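Local atomic coordinates of transcriptional regulator (Pseudomonas aeruginosa, PDB entry 3E7Q), a protein that probably binds DNA as a dimeric repressor of the TetR family and regulates transcription. Residues B[16-27]-B[61-69]; B[86-95]-B[140-151]. All coordinates share one frame; numbering follows the deposited sequence.

Contact 1 of 2, residues B[16-27]-B[61-69]; sequences KALLIEATLACL and LVAEAYLAV
Thr23 meets Leu61, Val62 and Ala65 with its methyl because CG2 stands anti to the backbone N and OG1 beside it (chi1 -55°). CG2 thereby lies 3.7 Å from Leu61 O and 3.9 Å from Ala65 CB, while OG1 turns back on its own helix and donates to Leu19 O at 2.7 Å, from the face of that carbonyl opposite Thr23 N. A water donates to both Thr23 OG1 and Leu61 O, so the hydroxyl both donates and accepts and the polar link between the segments is indirect. Ile20 sends CD1 to 3.9 Å from Ala68 CB, and Leu24 crosses Val69 at a slant with CD2 3.9 Å from Val69 CG2. The small Ala65 allows Ile20 CA within 4.9 Å of its own CA. Lys16 meets Glu64 through its aliphatic chain, CD lying near OE1, while its NZ forms a salt bridge with Glu13. The axes of 16-27 and 61-69 cross at -101°, nearly perpendicular, with a closest approach of 9.0 Å. Helix 12-34 of the TetR-type DNA-binding domain rests across the start of the long helix 58-82, with Ile40 of helix 37-44 beside Thr23 and Leu61, and helix 110-120 against Leu24, Leu27 and Val69.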
loop_
_atom_site.group_PDB
_atom_site.type_symbol
_atom_site.label_atom_id
_atom_site.label_comp_id
_atom_site.label_asym_id
_atom_site.label_seq_id
_atom_site.Cartn_x
_atom_site.Cartn_y
_atom_site.Cartn_z
ATOM N N LYS B 16 -18.376 1.159 22.614
ATOM C CA LYS B 16 -17.604 1.764 21.520
ATOM C C LYS B 16 -16.566 0.745 21.051
ATOM O O LYS B 16 -16.491 0.433 19.869
ATOM C CB LYS B 16 -16.932 3.074 21.973
ATOM C CG LYS B 16 -16.112 3.825 20.859
ATOM C CD LYS B 16 -15.062 4.800 21.475
ATOM C CE LYS B 16 -15.754 5.964 22.233
ATOM N NZ LYS B 16 -14.856 6.729 23.163
ATOM N N ALA B 17 -15.819 0.191 21.987
ATOM C CA ALA B 17 -14.852 -0.850 21.683
ATOM C C ALA B 17 -15.461 -1.999 20.871
ATOM O O ALA B 17 -14.868 -2.495 19.920
ATOM C CB ALA B 17 -14.273 -1.402 22.993
ATOM N N LEU B 18 -16.645 -2.429 21.299
ATOM C CA LEU B 18 -17.349 -3.566 20.731
ATOM C C LEU B 18 -17.751 -3.227 19.310
ATOM O O LEU B 18 -17.470 -3.986 18.395
ATOM C CB LEU B 18 -18.570 -3.879 21.600
ATOM C CG LEU B 18 -19.484 -5.038 21.216
ATOM C CD1 LEU B 18 -18.709 -6.351 21.089
ATOM C CD2 LEU B 18 -20.611 -5.154 22.277
ATOM N N LEU B 19 -18.334 -2.043 19.134
ATOM C CA LEU B 19 -18.692 -1.537 17.817
ATOM C C LEU B 19 -17.486 -1.368 16.854
ATOM O O LEU B 19 -17.635 -1.647 15.654
ATOM C CB LEU B 19 -19.496 -0.220 17.914
ATOM C CG LEU B 19 -21.044 -0.281 17.755
ATOM C CD1 LEU B 19 -21.627 -1.350 16.767
ATOM C CD2 LEU B 19 -21.709 -0.476 19.098
ATOM N N ILE B 20 -16.330 -0.904 17.375
ATOM C CA ILE B 20 -15.117 -0.697 16.582
ATOM C C ILE B 20 -14.702 -2.052 16.019
ATOM O O ILE B 20 -14.485 -2.172 14.811
ATOM C CB ILE B 20 -13.931 0.007 17.424
ATOM C CG1 ILE B 20 -14.094 1.538 17.416
ATOM C CG2 ILE B 20 -12.541 -0.374 16.881
ATOM C CD1 ILE B 20 -13.550 2.248 18.631
ATOM N N GLU B 21 -14.646 -3.069 16.891
ATOM C CA GLU B 21 -14.334 -4.460 16.480
ATOM C C GLU B 21 -15.396 -5.078 15.494
ATOM O O GLU B 21 -15.028 -5.817 14.579
ATOM C CB GLU B 21 -14.124 -5.365 17.733
ATOM C CG GLU B 21 -13.692 -6.844 17.441
ATOM C CD GLU B 21 -13.572 -7.773 18.703
ATOM O OE1 GLU B 21 -14.616 -8.242 19.239
ATOM O OE2 GLU B 21 -12.410 -8.076 19.129
ATOM N N ALA B 22 -16.689 -4.780 15.676
ATOM C CA ALA B 22 -17.715 -5.214 14.690
ATOM C C ALA B 22 -17.536 -4.536 13.297
ATOM O O ALA B 22 -17.699 -5.186 12.228
ATOM C CB ALA B 22 -19.130 -4.982 15.229
ATOM N N THR B 23 -17.201 -3.241 13.325
ATOM C CA THR B 23 -16.904 -2.460 12.125
ATOM C C THR B 23 -15.703 -3.063 11.396
ATOM O O THR B 23 -15.767 -3.263 10.157
ATOM C CB THR B 23 -16.664 -0.968 12.495
ATOM O OG1 THR B 23 -17.798 -0.498 13.219
ATOM C CG2 THR B 23 -16.444 -0.076 11.292
ATOM N N LEU B 24 -14.614 -3.374 12.143
ATOM C CA LEU B 24 -13.445 -3.971 11.488
ATOM C C LEU B 24 -13.732 -5.349 10.834
ATOM O O LEU B 24 -13.150 -5.671 9.788
ATOM C CB LEU B 24 -12.260 -4.070 12.443
ATOM C CG LEU B 24 -11.718 -2.736 13.000
ATOM C CD1 LEU B 24 -10.883 -3.052 14.222
ATOM C CD2 LEU B 24 -10.973 -1.939 11.896
ATOM N N ALA B 25 -14.618 -6.128 11.447
ATOM C CA ALA B 25 -14.987 -7.488 10.995
ATOM C C ALA B 25 -15.866 -7.397 9.805
ATOM O O ALA B 25 -15.698 -8.131 8.835
ATOM C CB ALA B 25 -15.717 -8.332 12.149
ATOM N N CYS B 26 -16.813 -6.477 9.869
ATOM C CA CYS B 26 -17.608 -6.167 8.691
ATOM C C CYS B 26 -16.807 -5.662 7.479
ATOM O O CYS B 26 -17.124 -6.052 6.334
ATOM C CB CYS B 26 -18.684 -5.175 9.046
ATOM S SG CYS B 26 -19.641 -4.736 7.640
ATOM N N LEU B 27 -15.801 -4.801 7.709
ATOM C CA LEU B 27 -14.963 -4.318 6.636
ATOM C C LEU B 27 -14.147 -5.440 5.984
ATOM O O LEU B 27 -13.964 -5.455 4.756
ATOM C CB LEU B 27 -13.992 -3.249 7.141
ATOM C CG LEU B 27 -14.537 -1.888 7.553
ATOM C CD1 LEU B 27 -13.429 -1.138 8.245
ATOM C CD2 LEU B 27 -15.155 -1.075 6.383
ATOM N N LEU B 61 -18.896 5.393 11.772
ATOM C CA LEU B 61 -18.414 4.170 12.419
ATOM C C LEU B 61 -17.063 3.775 11.863
ATOM O O LEU B 61 -16.200 3.338 12.593
ATOM C CB LEU B 61 -19.427 3.007 12.264
ATOM C CG LEU B 61 -20.653 3.122 13.157
ATOM C CD1 LEU B 61 -21.837 2.230 12.656
ATOM C CD2 LEU B 61 -20.284 2.807 14.619
ATOM N N VAL B 62 -16.873 3.946 10.573
ATOM C CA VAL B 62 -15.600 3.553 9.924
ATOM C C VAL B 62 -14.468 4.528 10.333
ATOM O O VAL B 62 -13.390 4.063 10.739
ATOM C CB VAL B 62 -15.753 3.425 8.396
ATOM C CG1 VAL B 62 -14.422 3.313 7.718
ATOM C CG2 VAL B 62 -16.670 2.214 8.009
ATOM N N ALA B 63 -14.743 5.843 10.298
ATOM C CA ALA B 63 -13.831 6.850 10.848
ATOM C C ALA B 63 -13.464 6.564 12.305
ATOM O O ALA B 63 -12.290 6.647 12.679
ATOM C CB ALA B 63 -14.416 8.266 10.720
ATOM N N GLU B 64 -14.428 6.190 13.132
ATOM C CA GLU B 64 -14.081 5.805 14.513
ATOM C C GLU B 64 -13.148 4.586 14.603
ATOM O O GLU B 64 -12.189 4.578 15.399
ATOM C CB GLU B 64 -15.305 5.503 15.359
ATOM C CG GLU B 64 -15.867 6.641 16.226
ATOM C CD GLU B 64 -14.854 7.286 17.199
ATOM O OE1 GLU B 64 -14.745 6.857 18.394
ATOM O OE2 GLU B 64 -14.219 8.276 16.767
ATOM N N ALA B 65 -13.441 3.544 13.830
ATOM C CA ALA B 65 -12.526 2.387 13.723
ATOM C C ALA B 65 -11.113 2.768 13.202
ATOM O O ALA B 65 -10.105 2.244 13.706
ATOM C CB ALA B 65 -13.114 1.297 12.872
ATOM N N TYR B 66 -11.073 3.628 12.178
ATOM C CA TYR B 66 -9.846 4.117 11.574
ATOM C C TYR B 66 -9.031 4.854 12.630
ATOM O O TYR B 66 -7.873 4.589 12.792
ATOM C CB TYR B 66 -10.153 5.050 10.366
ATOM C CG TYR B 66 -8.999 5.374 9.371
ATOM C CD1 TYR B 66 -7.729 4.823 9.488
ATOM C CD2 TYR B 66 -9.227 6.186 8.300
ATOM C CE1 TYR B 66 -6.726 5.116 8.593
ATOM C CE2 TYR B 66 -8.246 6.474 7.381
ATOM C CZ TYR B 66 -6.998 5.939 7.518
ATOM O OH TYR B 66 -6.012 6.250 6.605
ATOM N N LEU B 67 -9.675 5.731 13.383
ATOM C CA LEU B 67 -9.033 6.466 14.466
ATOM C C LEU B 67 -8.471 5.615 15.591
ATOM O O LEU B 67 -7.397 5.924 16.134
ATOM C CB LEU B 67 -10.003 7.493 15.059
ATOM C CG LEU B 67 -9.880 8.897 14.487
ATOM C CD1 LEU B 67 -11.087 9.777 14.835
ATOM C CD2 LEU B 67 -8.521 9.579 14.947
ATOM N N ALA B 68 -9.240 4.600 15.992
ATOM C CA ALA B 68 -8.815 3.619 16.970
ATOM C C ALA B 68 -7.584 2.881 16.446
ATOM O O ALA B 68 -6.635 2.730 17.165
ATOM C CB ALA B 68 -9.941 2.626 17.296
ATOM N N VAL B 69 -7.591 2.450 15.192
ATOM C CA VAL B 69 -6.544 1.567 14.696
ATOM C C VAL B 69 -5.209 2.363 14.602
ATOM O O VAL B 69 -4.157 1.924 15.165
ATOM C CB VAL B 69 -6.938 0.900 13.367
ATOM C CG1 VAL B 69 -5.766 0.377 12.652
ATOM C CG2 VAL B 69 -7.918 -0.238 13.583
HETATM O O HOH W 1 -16.771 1.654 14.476
#

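Contact 2 of 2, residues B[86-95]-B[140-151]; sequences GGARPRLSAF and LLVGVLRQLAEE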
loop_
_atom_site.group_PDB
_atom_site.type_symbol
_atom_site.label_atom_id
_atom_site.label_comp_id
_atom_site.label_asym_id
_atom_site.label_seq_id
_atom_site.Cartn_x
_atom_site.Cartn_y
_atom_site.Cartn_z
ATOM N N GLY B 86 18.836 6.987 24.524
ATOM C CA GLY B 86 18.489 8.353 24.168
ATOM C C GLY B 86 18.810 8.804 22.758
ATOM O O GLY B 86 18.180 9.781 22.285
ATOM N N GLY B 87 19.774 8.134 22.105
ATOM C CA GLY B 87 20.335 8.619 20.827
ATOM C C GLY B 87 19.481 8.375 19.586
ATOM O O GLY B 87 18.591 7.545 19.589
ATOM N N ALA B 88 19.780 9.043 18.480
ATOM C CA ALA B 88 18.857 9.006 17.294
ATOM C C ALA B 88 18.736 7.594 16.654
ATOM O O ALA B 88 17.609 7.148 16.369
ATOM C CB ALA B 88 19.226 10.062 16.270
ATOM N N ARG B 89 19.872 6.874 16.511
ATOM C CA ARG B 89 19.904 5.543 15.875
ATOM C C ARG B 89 19.277 4.472 16.764
ATOM O O ARG B 89 18.496 3.653 16.277
ATOM C CB ARG B 89 21.318 5.157 15.381
ATOM C CG ARG B 89 21.712 6.017 14.202
ATOM C CD ARG B 89 22.300 5.357 12.971
ATOM N NE ARG B 89 21.639 4.139 12.439
ATOM C CZ ARG B 89 22.054 3.516 11.337
ATOM N NH1 ARG B 89 23.024 4.033 10.629
ATOM N NH2 ARG B 89 21.479 2.413 10.922
ATOM N N PRO B 90 19.562 4.491 18.080
ATOM C CA PRO B 90 18.864 3.528 18.935
ATOM C C PRO B 90 17.311 3.689 18.951
ATOM O O PRO B 90 16.612 2.684 18.924
ATOM C CB PRO B 90 19.491 3.752 20.308
ATOM C CG PRO B 90 20.809 4.352 20.046
ATOM C CD PRO B 90 20.532 5.266 18.847
ATOM N N ARG B 91 16.828 4.938 18.940
ATOM C CA ARG B 91 15.403 5.289 18.804
ATOM C C ARG B 91 14.802 4.854 17.449
ATOM O O ARG B 91 13.705 4.284 17.407
ATOM C CB ARG B 91 15.181 6.800 18.976
ATOM C CG ARG B 91 15.568 7.390 20.305
ATOM C CD ARG B 91 15.170 8.862 20.455
ATOM N NE ARG B 91 14.916 9.132 21.867
ATOM C CZ ARG B 91 15.031 10.333 22.466
ATOM N NH1 ARG B 91 15.354 11.430 21.770
ATOM N NH2 ARG B 91 14.826 10.457 23.790
ATOM N N LEU B 92 15.515 5.105 16.351
ATOM C CA LEU B 92 15.086 4.589 15.044
ATOM C C LEU B 92 15.042 3.028 15.019
ATOM O O LEU B 92 14.092 2.463 14.503
ATOM C CB LEU B 92 15.952 5.097 13.866
ATOM C CG LEU B 92 15.785 6.546 13.399
ATOM C CD1 LEU B 92 16.913 6.913 12.531
ATOM C CD2 LEU B 92 14.415 6.824 12.724
ATOM N N SER B 93 16.072 2.373 15.542
ATOM C CA SER B 93 16.102 0.899 15.643
ATOM C C SER B 93 14.997 0.331 16.453
ATOM O O SER B 93 14.479 -0.704 16.107
ATOM C CB SER B 93 17.421 0.409 16.237
ATOM O OG SER B 93 18.433 0.968 15.464
ATOM N N ALA B 94 14.640 0.994 17.537
ATOM C CA ALA B 94 13.517 0.557 18.336
ATOM C C ALA B 94 12.226 0.729 17.521
ATOM O O ALA B 94 11.442 -0.182 17.478
ATOM C CB ALA B 94 13.461 1.307 19.669
ATOM N N PHE B 95 12.026 1.878 16.868
ATOM C CA PHE B 95 10.933 2.082 15.905
ATOM C C PHE B 95 10.829 0.960 14.874
ATOM O O PHE B 95 9.770 0.433 14.693
ATOM C CB PHE B 95 11.094 3.406 15.180
ATOM C CG PHE B 95 9.879 3.875 14.437
ATOM C CD1 PHE B 95 9.022 4.850 14.994
ATOM C CD2 PHE B 95 9.632 3.460 13.101
ATOM C CE1 PHE B 95 7.889 5.317 14.264
ATOM C CE2 PHE B 95 8.527 3.908 12.411
ATOM C CZ PHE B 95 7.649 4.826 12.998
ATOM N N LEU B 140 6.617 12.206 14.047
ATOM C CA LEU B 140 7.457 11.378 14.938
ATOM C C LEU B 140 8.815 11.076 14.324
ATOM O O LEU B 140 9.859 11.107 15.016
ATOM C CB LEU B 140 6.785 10.051 15.180
ATOM C CG LEU B 140 6.872 9.325 16.498
ATOM C CD1 LEU B 140 6.385 10.236 17.672
ATOM C CD2 LEU B 140 5.992 8.117 16.364
ATOM N N LEU B 141 8.787 10.714 13.044
ATOM C CA LEU B 141 9.999 10.383 12.315
ATOM C C LEU B 141 10.810 11.637 11.986
ATOM O O LEU B 141 12.026 11.562 11.990
ATOM C CB LEU B 141 9.712 9.547 11.057
ATOM C CG LEU B 141 9.316 8.089 11.261
ATOM C CD1 LEU B 141 8.724 7.531 9.990
ATOM C CD2 LEU B 141 10.547 7.258 11.747
ATOM N N VAL B 142 10.172 12.789 11.774
ATOM C CA VAL B 142 10.965 13.998 11.551
ATOM C C VAL B 142 11.744 14.419 12.776
ATOM O O VAL B 142 12.851 14.899 12.611
ATOM C CB VAL B 142 10.289 15.276 10.863
ATOM C CG1 VAL B 142 9.012 15.003 10.112
ATOM C CG2 VAL B 142 10.267 16.543 11.807
ATOM N N GLY B 143 11.171 14.247 13.981
ATOM C CA GLY B 143 11.853 14.609 15.231
ATOM C C GLY B 143 13.126 13.814 15.434
ATOM O O GLY B 143 14.156 14.348 15.878
ATOM N N VAL B 144 13.081 12.514 15.139
ATOM C CA VAL B 144 14.283 11.698 15.319
ATOM C C VAL B 144 15.296 11.869 14.148
ATOM O O VAL B 144 16.484 11.802 14.366
ATOM C CB VAL B 144 13.982 10.206 15.790
ATOM C CG1 VAL B 144 12.862 9.592 15.124
ATOM C CG2 VAL B 144 15.227 9.328 15.626
ATOM N N LEU B 145 14.827 12.143 12.933
ATOM C CA LEU B 145 15.701 12.420 11.808
ATOM C C LEU B 145 16.429 13.743 11.988
ATOM O O LEU B 145 17.570 13.866 11.558
ATOM C CB LEU B 145 14.954 12.374 10.511
ATOM C CG LEU B 145 14.494 10.970 10.133
ATOM C CD1 LEU B 145 13.545 11.063 8.973
ATOM C CD2 LEU B 145 15.721 10.119 9.831
ATOM N N ARG B 146 15.779 14.681 12.685
ATOM C CA ARG B 146 16.418 15.919 13.097
ATOM C C ARG B 146 17.448 15.750 14.153
ATOM O O ARG B 146 18.470 16.400 14.087
ATOM C CB ARG B 146 15.420 16.894 13.636
ATOM C CG ARG B 146 14.630 17.453 12.512
ATOM C CD ARG B 146 13.877 18.657 12.917
ATOM N NE ARG B 146 13.323 19.182 11.704
ATOM C CZ ARG B 146 12.151 19.766 11.624
ATOM N NH1 ARG B 146 11.410 19.896 12.719
ATOM N NH2 ARG B 146 11.720 20.175 10.430
ATOM N N GLN B 147 17.160 14.922 15.141
ATOM C CA GLN B 147 18.183 14.504 16.123
ATOM C C GLN B 147 19.379 13.886 15.411
ATOM O O GLN B 147 20.500 14.294 15.624
ATOM C CB GLN B 147 17.553 13.497 17.094
ATOM C CG GLN B 147 18.221 13.433 18.394
ATOM C CD GLN B 147 17.785 12.263 19.265
ATOM O OE1 GLN B 147 16.842 11.550 18.968
ATOM N NE2 GLN B 147 18.476 12.090 20.348
ATOM N N LEU B 148 19.111 12.948 14.513
ATOM C CA LEU B 148 20.137 12.355 13.665
ATOM C C LEU B 148 21.000 13.352 12.921
ATOM O O LEU B 148 22.237 13.228 12.929
ATOM C CB LEU B 148 19.569 11.360 12.659
ATOM C CG LEU B 148 20.519 10.364 11.968
ATOM C CD1 LEU B 148 21.198 9.423 12.977
ATOM C CD2 LEU B 148 19.720 9.534 10.960
ATOM N N ALA B 149 20.342 14.307 12.289
ATOM C CA ALA B 149 20.993 15.377 11.560
ATOM C C ALA B 149 21.889 16.262 12.451
ATOM O O ALA B 149 23.012 16.623 12.054
ATOM C CB ALA B 149 19.923 16.230 10.842
ATOM N N GLU B 150 21.382 16.611 13.635
ATOM C CA GLU B 150 22.146 17.354 14.642
ATOM C C GLU B 150 23.401 16.559 15.135
ATOM O O GLU B 150 24.501 17.073 15.145
ATOM C CB GLU B 150 21.249 17.761 15.829
ATOM C CG GLU B 150 22.074 18.324 17.076
ATOM C CD GLU B 150 22.656 19.763 16.893
ATOM O OE1 GLU B 150 22.199 20.487 15.967
ATOM O OE2 GLU B 150 23.563 20.164 17.692
ATOM N N GLU B 151 23.221 15.283 15.474
ATOM C CA GLU B 151 24.357 14.372 15.775
ATOM C C GLU B 151 25.419 14.377 14.652
ATOM O O GLU B 151 26.638 14.294 14.900
ATOM C CB GLU B 151 23.829 12.954 16.014
ATOM C CG GLU B 151 23.008 12.770 17.298
ATOM C CD GLU B 151 22.486 11.334 17.470
ATOM O OE1 GLU B 151 22.915 10.394 16.744
ATOM O OE2 GLU B 151 21.672 11.130 18.368
HETATM O O HOH W 2 22.599 7.994 17.163
#
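The Phe95 ring carries Leu141 CD2 over one face, 3.9 Å from the centroid and almost along the ring normal, a CH-pi contact, while Leu140 CD2 approaches its edge in the ring plane. The Arg91 guanidinium has Gly86 O above one face and Gln147 OE1 at its edge, and its plane is turned 51° from the Gln147 amide. Arg91 NH1 donates to Gln147 OE1 at 3.2 Å, but from above the carbonyl plane rather than along a lone pair. The other end of the same amide makes a straighter bond: Gln147 NE2 to Gly86 O, 3.0 Å and 168°, with the acceptor almost in the amide plane. CG of Gln147 is anti to the backbone N and the chain is extended beyond it, which carries the amide out to both partners.

Along the interface the helices run roughly antiparallel and interlock as knobs into holes. Ala88 sits among Val144, Gln147, Leu148 and Glu151; Leu92 sits among Leu141, Val144, Leu145 and Leu148, its CG 3.6 Å from Val144 CG2. Leu92 and Leu148 also touch Val197 of helix 186-204, and Arg89, whose CG packs on Leu148 CD1, sends its guanidinium to Asp198, Glu194 and Glu201.

Glu151 OE2 accepts from Ala88 N at 2.8 Å on its syn side, and OE1 receives a water that in turn accepts from Arg89 N. The carboxylate thus meets one amide directly and the next through water at the N-terminal end of helix 88-99, just after the N-cap residue Gly87, where the helix dipole would probably favour its negative charge. Polar bonds from Gln147 and Glu151 therefore gather round residues 86-91, overlapping an apolar seam that runs from Ala88 through Leu92 to Phe95.

Contact 1 belongs to the TetR-type DNA-binding domain and contact 2 to the C-terminal domain, on opposite sides of the chain's centre. Their centres are 32 Å apart and their nearest atoms about 12 Å apart, so they do not touch. Along the chain, both segments of contact 1 come before those of contact 2. Helix 58-82 connects them: it supplies 61-69 to contact 1, and its later residues Leu77 and Ile81 touch Phe95 of contact 2. Helix 124-152 also spans both regions, Ile126 packing on Val62 while residues 140-151 build contact 2. In TetR-type regulators generally, ligand binding in the C-terminal domain alters DNA binding, but these contacts alone do not establish such coupling here.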